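Long-range contact in peptidoglycan glycosyltransferase (Atopobium parvulum, PDB 4OVD), which is a penicillin-binding protein that combines a dimerisation domain with a penicillin-binding protein transpeptidase domain: residues 222-236 and 258-270. Numbering follows the deposited sequence.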
loop_
_atom_site.group_PDB
_atom_site.type_symbol
_atom_site.label_atom_id
_atom_site.label_comp_id
_atom_site.label_asym_id
_atom_site.label_seq_id
_atom_site.Cartn_x
_atom_site.Cartn_y
_atom_site.Cartn_z
ATOM N N SER A 222 10.498 -10.893 4.472
ATOM C CA SER A 222 9.707 -10.450 5.609
ATOM C C SER A 222 8.358 -11.128 5.678
ATOM O O SER A 222 7.677 -11.033 6.671
ATOM C CB SER A 222 9.501 -8.940 5.505
ATOM O OG SER A 222 9.083 -8.590 4.219
ATOM N N ILE A 223 7.960 -11.801 4.612
ATOM C CA ILE A 223 6.651 -12.440 4.555
ATOM C C ILE A 223 6.397 -13.522 5.566
ATOM O O ILE A 223 7.283 -14.314 5.798
ATOM C CB ILE A 223 6.493 -13.113 3.180
ATOM C CG1 ILE A 223 6.392 -12.052 2.112
ATOM C CG2 ILE A 223 5.246 -13.988 3.118
ATOM C CD1 ILE A 223 5.151 -11.205 2.203
ATOM N N ASP A 224 5.198 -13.572 6.152
ATOM C CA ASP A 224 4.836 -14.658 7.086
ATOM C C ASP A 224 3.874 -15.459 6.249
ATOM O O ASP A 224 2.777 -15.033 5.913
ATOM C CB ASP A 224 4.187 -14.179 8.370
ATOM C CG ASP A 224 3.830 -15.354 9.312
ATOM O OD1 ASP A 224 3.121 -16.267 8.826
ATOM O OD2 ASP A 224 4.212 -15.349 10.527
ATOM N N ILE A 225 4.310 -16.629 5.861
ATOM C CA ILE A 225 3.539 -17.408 4.896
ATOM C C ILE A 225 2.158 -17.770 5.341
ATOM O O ILE A 225 1.251 -17.811 4.524
ATOM C CB ILE A 225 4.322 -18.650 4.433
ATOM C CG1 ILE A 225 3.745 -19.212 3.120
ATOM C CG2 ILE A 225 4.454 -19.646 5.573
ATOM C CD1 ILE A 225 3.904 -18.271 1.963
ATOM N N GLU A 226 1.979 -18.034 6.622
ATOM C CA GLU A 226 0.624 -18.339 7.111
ATOM C C GLU A 226 -0.288 -17.087 7.043
ATOM O O GLU A 226 -1.478 -17.162 6.753
ATOM C CB GLU A 226 0.680 -18.899 8.540
ATOM C CG GLU A 226 -0.402 -19.928 8.781
ATOM C CD GLU A 226 -0.245 -21.169 7.905
ATOM O OE1 GLU A 226 0.901 -21.573 7.571
ATOM O OE2 GLU A 226 -1.285 -21.770 7.553
ATOM N N LEU A 227 0.292 -15.910 7.264
ATOM C CA LEU A 227 -0.470 -14.674 7.165
ATOM C C LEU A 227 -0.755 -14.359 5.697
ATOM O O LEU A 227 -1.752 -13.759 5.340
ATOM C CB LEU A 227 0.298 -13.543 7.821
ATOM C CG LEU A 227 -0.576 -12.321 7.962
ATOM C CD1 LEU A 227 -1.838 -12.700 8.738
ATOM C CD2 LEU A 227 0.242 -11.246 8.660
ATOM N N GLN A 228 0.103 -14.826 4.834
ATOM C CA GLN A 228 -0.084 -14.602 3.416
ATOM C C GLN A 228 -1.270 -15.395 2.963
ATOM O O GLN A 228 -2.072 -14.933 2.188
ATOM C CB GLN A 228 1.189 -15.002 2.654
ATOM C CG GLN A 228 1.080 -14.841 1.171
ATOM C CD GLN A 228 0.930 -13.417 0.764
ATOM O OE1 GLN A 228 1.376 -12.491 1.478
ATOM N NE2 GLN A 228 0.313 -13.207 -0.399
ATOM N N LYS A 229 -1.429 -16.587 3.501
ATOM C CA LYS A 229 -2.552 -17.437 3.113
ATOM C C LYS A 229 -3.894 -16.851 3.511
ATOM O O LYS A 229 -4.883 -16.942 2.792
ATOM C CB LYS A 229 -2.350 -18.801 3.781
ATOM C CG LYS A 229 -3.414 -19.831 3.497
ATOM C CD LYS A 229 -3.159 -21.048 4.387
ATOM C CE LYS A 229 -4.155 -22.155 4.129
ATOM N NZ LYS A 229 -3.970 -22.622 2.724
ATOM N N LYS A 230 -3.951 -16.326 4.716
ATOM C CA LYS A 230 -5.146 -15.644 5.205
ATOM C C LYS A 230 -5.417 -14.410 4.373
ATOM O O LYS A 230 -6.563 -14.133 4.049
ATOM C CB LYS A 230 -4.962 -15.192 6.640
ATOM C CG LYS A 230 -4.820 -16.318 7.651
ATOM C CD LYS A 230 -4.606 -15.738 9.043
ATOM C CE LYS A 230 -4.383 -16.828 10.055
ATOM N NZ LYS A 230 -5.599 -17.666 10.049
ATOM N N ALA A 231 -4.380 -13.623 4.075
ATOM C CA ALA A 231 -4.578 -12.430 3.261
ATOM C C ALA A 231 -5.250 -12.800 1.947
ATOM O O ALA A 231 -6.211 -12.150 1.510
ATOM C CB ALA A 231 -3.265 -11.730 2.985
ATOM N N GLU A 232 -4.778 -13.887 1.339
ATOM C CA GLU A 232 -5.328 -14.310 0.060
ATOM C C GLU A 232 -6.737 -14.790 0.147
ATOM O O GLU A 232 -7.575 -14.453 -0.677
ATOM C CB GLU A 232 -4.427 -15.377 -0.558
ATOM C CG GLU A 232 -3.050 -14.796 -0.889
ATOM C CD GLU A 232 -2.120 -15.762 -1.605
ATOM O OE1 GLU A 232 -2.561 -16.918 -1.839
ATOM O OE2 GLU A 232 -0.970 -15.347 -1.952
ATOM N N GLU A 233 -7.034 -15.578 1.161
ATOM C CA GLU A 233 -8.366 -16.097 1.261
ATOM C C GLU A 233 -9.360 -15.036 1.664
ATOM O O GLU A 233 -10.483 -14.987 1.126
ATOM C CB GLU A 233 -8.388 -17.351 2.142
ATOM C CG GLU A 233 -8.063 -17.177 3.621
ATOM C CD GLU A 233 -7.709 -18.507 4.318
ATOM O OE1 GLU A 233 -7.293 -19.462 3.630
ATOM O OE2 GLU A 233 -7.781 -18.587 5.558
ATOM N N GLN A 234 -8.956 -14.143 2.570
ATOM C CA GLN A 234 -9.824 -13.042 2.978
ATOM C C GLN A 234 -10.066 -12.041 1.854
ATOM O O GLN A 234 -11.190 -11.607 1.633
ATOM C CB GLN A 234 -9.330 -12.405 4.275
ATOM C CG GLN A 234 -9.530 -13.398 5.421
ATOM C CD GLN A 234 -9.108 -12.906 6.769
ATOM O OE1 GLN A 234 -9.454 -11.809 7.158
ATOM N NE2 GLN A 234 -8.379 -13.751 7.516
ATOM N N LEU A 235 -9.031 -11.724 1.088
ATOM C CA LEU A 235 -9.245 -10.827 -0.033
ATOM C C LEU A 235 -10.179 -11.531 -1.040
ATOM O O LEU A 235 -11.137 -10.950 -1.523
ATOM C CB LEU A 235 -7.907 -10.440 -0.661
ATOM C CG LEU A 235 -8.042 -9.675 -1.974
ATOM C CD1 LEU A 235 -8.857 -8.416 -1.798
ATOM C CD2 LEU A 235 -6.701 -9.348 -2.551
ATOM N N THR A 236 -9.948 -12.799 -1.326
ATOM C CA THR A 236 -10.846 -13.501 -2.298
ATOM C C THR A 236 -12.303 -13.479 -1.841
ATOM O O THR A 236 -13.214 -13.125 -2.628
ATOM C CB THR A 236 -10.376 -14.946 -2.556
ATOM O OG1 THR A 236 -9.018 -14.920 -3.002
ATOM C CG2 THR A 236 -11.252 -15.662 -3.578
ATOM N N GLY A 258 9.415 -1.124 7.733
ATOM C CA GLY A 258 8.996 -1.193 6.353
ATOM C C GLY A 258 8.788 -2.603 5.832
ATOM O O GLY A 258 8.296 -2.768 4.725
ATOM N N GLU A 259 9.080 -3.626 6.628
ATOM C CA GLU A 259 8.937 -5.036 6.184
ATOM C C GLU A 259 7.494 -5.389 5.934
ATOM O O GLU A 259 6.643 -4.976 6.712
ATOM C CB GLU A 259 9.495 -5.995 7.242
ATOM C CG GLU A 259 11.006 -5.885 7.381
ATOM C CD GLU A 259 11.602 -6.722 8.545
ATOM O OE1 GLU A 259 10.822 -7.346 9.324
ATOM O OE2 GLU A 259 12.868 -6.750 8.673
ATOM N N ILE A 260 7.226 -6.114 4.834
ATOM C CA ILE A 260 5.868 -6.536 4.450
ATOM C C ILE A 260 5.575 -7.952 4.902
ATOM O O ILE A 260 6.254 -8.951 4.491
ATOM C CB ILE A 260 5.679 -6.382 2.962
ATOM C CG1 ILE A 260 5.787 -4.887 2.584
ATOM C CG2 ILE A 260 4.295 -6.908 2.521
ATOM C CD1 ILE A 260 6.088 -4.661 1.100
ATOM N N TYR A 261 4.589 -8.069 5.780
ATOM C CA TYR A 261 4.258 -9.348 6.303
ATOM C C TYR A 261 3.422 -10.158 5.367
ATOM O O TYR A 261 3.509 -11.384 5.378
ATOM C CB TYR A 261 3.493 -9.238 7.594
ATOM C CG TYR A 261 4.160 -8.477 8.678
ATOM C CD1 TYR A 261 5.318 -8.962 9.289
ATOM C CD2 TYR A 261 3.555 -7.355 9.198
ATOM C CE1 TYR A 261 5.917 -8.270 10.320
ATOM C CE2 TYR A 261 4.123 -6.659 10.253
ATOM C CZ TYR A 261 5.280 -7.131 10.829
ATOM O OH TYR A 261 5.793 -6.414 11.856
ATOM N N ALA A 262 2.579 -9.483 4.615
ATOM C CA ALA A 262 1.692 -10.121 3.625
ATOM C C ALA A 262 1.186 -9.115 2.620
ATOM O O ALA A 262 1.067 -7.950 2.921
ATOM C CB ALA A 262 0.519 -10.767 4.306
ATOM N N ALA A 263 0.913 -9.562 1.403
ATOM C CA ALA A 263 0.399 -8.679 0.389
ATOM C C ALA A 263 -0.175 -9.460 -0.758
ATOM O O ALA A 263 0.410 -10.477 -1.211
ATOM C CB ALA A 263 1.515 -7.747 -0.099
ATOM N N ALA A 264 -1.310 -9.005 -1.259
ATOM C CA ALA A 264 -1.927 -9.682 -2.387
ATOM C C ALA A 264 -2.892 -8.804 -3.153
ATOM O O ALA A 264 -3.395 -7.834 -2.627
ATOM C CB ALA A 264 -2.640 -10.939 -1.898
ATOM N N SER A 265 -3.079 -9.142 -4.422
ATOM C CA SER A 265 -4.019 -8.508 -5.306
ATOM C C SER A 265 -4.858 -9.613 -5.957
ATOM O O SER A 265 -4.390 -10.683 -6.204
ATOM C CB SER A 265 -3.268 -7.725 -6.415
ATOM O OG SER A 265 -2.712 -6.589 -5.850
ATOM N N TYR A 266 -6.089 -9.303 -6.259
ATOM C CA TYR A 266 -7.017 -10.200 -6.871
ATOM C C TYR A 266 -7.237 -9.595 -8.232
ATOM O O TYR A 266 -7.487 -8.382 -8.315
ATOM C CB TYR A 266 -8.346 -10.265 -6.091
ATOM C CG TYR A 266 -9.334 -11.243 -6.660
ATOM C CD1 TYR A 266 -10.088 -10.919 -7.767
ATOM C CD2 TYR A 266 -9.528 -12.499 -6.090
ATOM C CE1 TYR A 266 -10.976 -11.827 -8.321
ATOM C CE2 TYR A 266 -10.423 -13.411 -6.643
ATOM C CZ TYR A 266 -11.126 -13.067 -7.759
ATOM O OH TYR A 266 -12.035 -13.927 -8.306
ATOM N N PRO A 267 -7.228 -10.429 -9.302
ATOM C CA PRO A 267 -7.055 -11.891 -9.304
ATOM C C PRO A 267 -5.693 -12.404 -8.934
ATOM O O PRO A 267 -4.660 -11.763 -9.224
ATOM C CB PRO A 267 -7.384 -12.323 -10.764
ATOM C CG PRO A 267 -7.626 -11.084 -11.539
ATOM C CD PRO A 267 -7.776 -9.922 -10.571
ATOM N N LEU A 268 -5.697 -13.611 -8.361
ATOM C CA LEU A 268 -4.507 -14.282 -7.928
ATOM C C LEU A 268 -4.194 -15.315 -8.972
ATOM O O LEU A 268 -5.087 -15.741 -9.702
ATOM C CB LEU A 268 -4.749 -15.001 -6.616
ATOM C CG LEU A 268 -4.826 -14.172 -5.340
ATOM C CD1 LEU A 268 -5.516 -14.930 -4.203
ATOM C CD2 LEU A 268 -3.409 -13.785 -4.960
ATOM N N PRO A 269 -2.932 -15.693 -9.095
ATOM C CA PRO A 269 -2.641 -16.727 -10.104
ATOM C C PRO A 269 -2.532 -18.162 -9.549
ATOM O O PRO A 269 -2.335 -18.345 -8.352
ATOM C CB PRO A 269 -1.254 -16.354 -10.548
ATOM C CG PRO A 269 -0.620 -15.863 -9.302
ATOM C CD PRO A 269 -1.707 -15.176 -8.498
ATOM N N ASP A 270 -2.538 -19.154 -10.439
ATOM C CA ASP A 270 -2.344 -20.557 -10.043
ATOM C C ASP A 270 -1.662 -21.366 -11.144
ATOM O O ASP A 270 -1.851 -21.089 -12.337
ATOM C CB ASP A 270 -3.658 -21.243 -9.701
ATOM C CG ASP A 270 -4.496 -21.529 -10.923
ATOM O OD1 ASP A 270 -4.465 -20.685 -11.849
ATOM O OD2 ASP A 270 -5.190 -22.580 -10.943
#
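Q228 on helix 225-242 reaches the backbone of A263 on strand 260-266, a border strand of the five-stranded antiparallel sheet of the penicillin-binding protein transpeptidase domain. The pair illustrates how a helix side-chain amide can serve as a surrogate neighbour for a sheet's outer strand. From CB, the Q228 chain leaves with CG anti to the backbone N (chi1 178°) and then bends at chi2, which brings CD within 3.6 Å of A263 O. At the tip, OE1 takes the N-H of A263 on a lone pair in the amide plane (OE1 to N 3.0 Å), while also lying close to the CA of A262. NE2 returns a bond to A263 O at 2.8 Å, arriving above the plane of that carbonyl. Its other N-H runs almost straight to E232 OE2, so three bonds fix the rotation of the amide; the backbone N of G160 also donates to this carboxylate oxygen.

The axes of 225-236 and 262-266 run in roughly the same direction, 29° apart. The small side chains of A262 and A264 are consistent with the close approach of these axes, 7.4 Å: the A262 methyl meets A231 CB and L227 CG, and the A264 methyl lies against E232 CG. Farther along, L235 places CD2 over the backbone from A264 O to Y266 N. L268 CD1 packs on E232 CB and on T236 OG1, which also meets the Y266 ring at its edge, in plane.

Before the helix, D224 caps its first turn through OD1, an oxygen also salt-bridged to R556 of helix 542-556. Y261 and A262 form a classic beta bulge opposite A252, and Y261 O is turned to the chain entering the helix: D224 N donates to its in-plane lone pair at 2.9 Å, with an N-H...O angle of 170°.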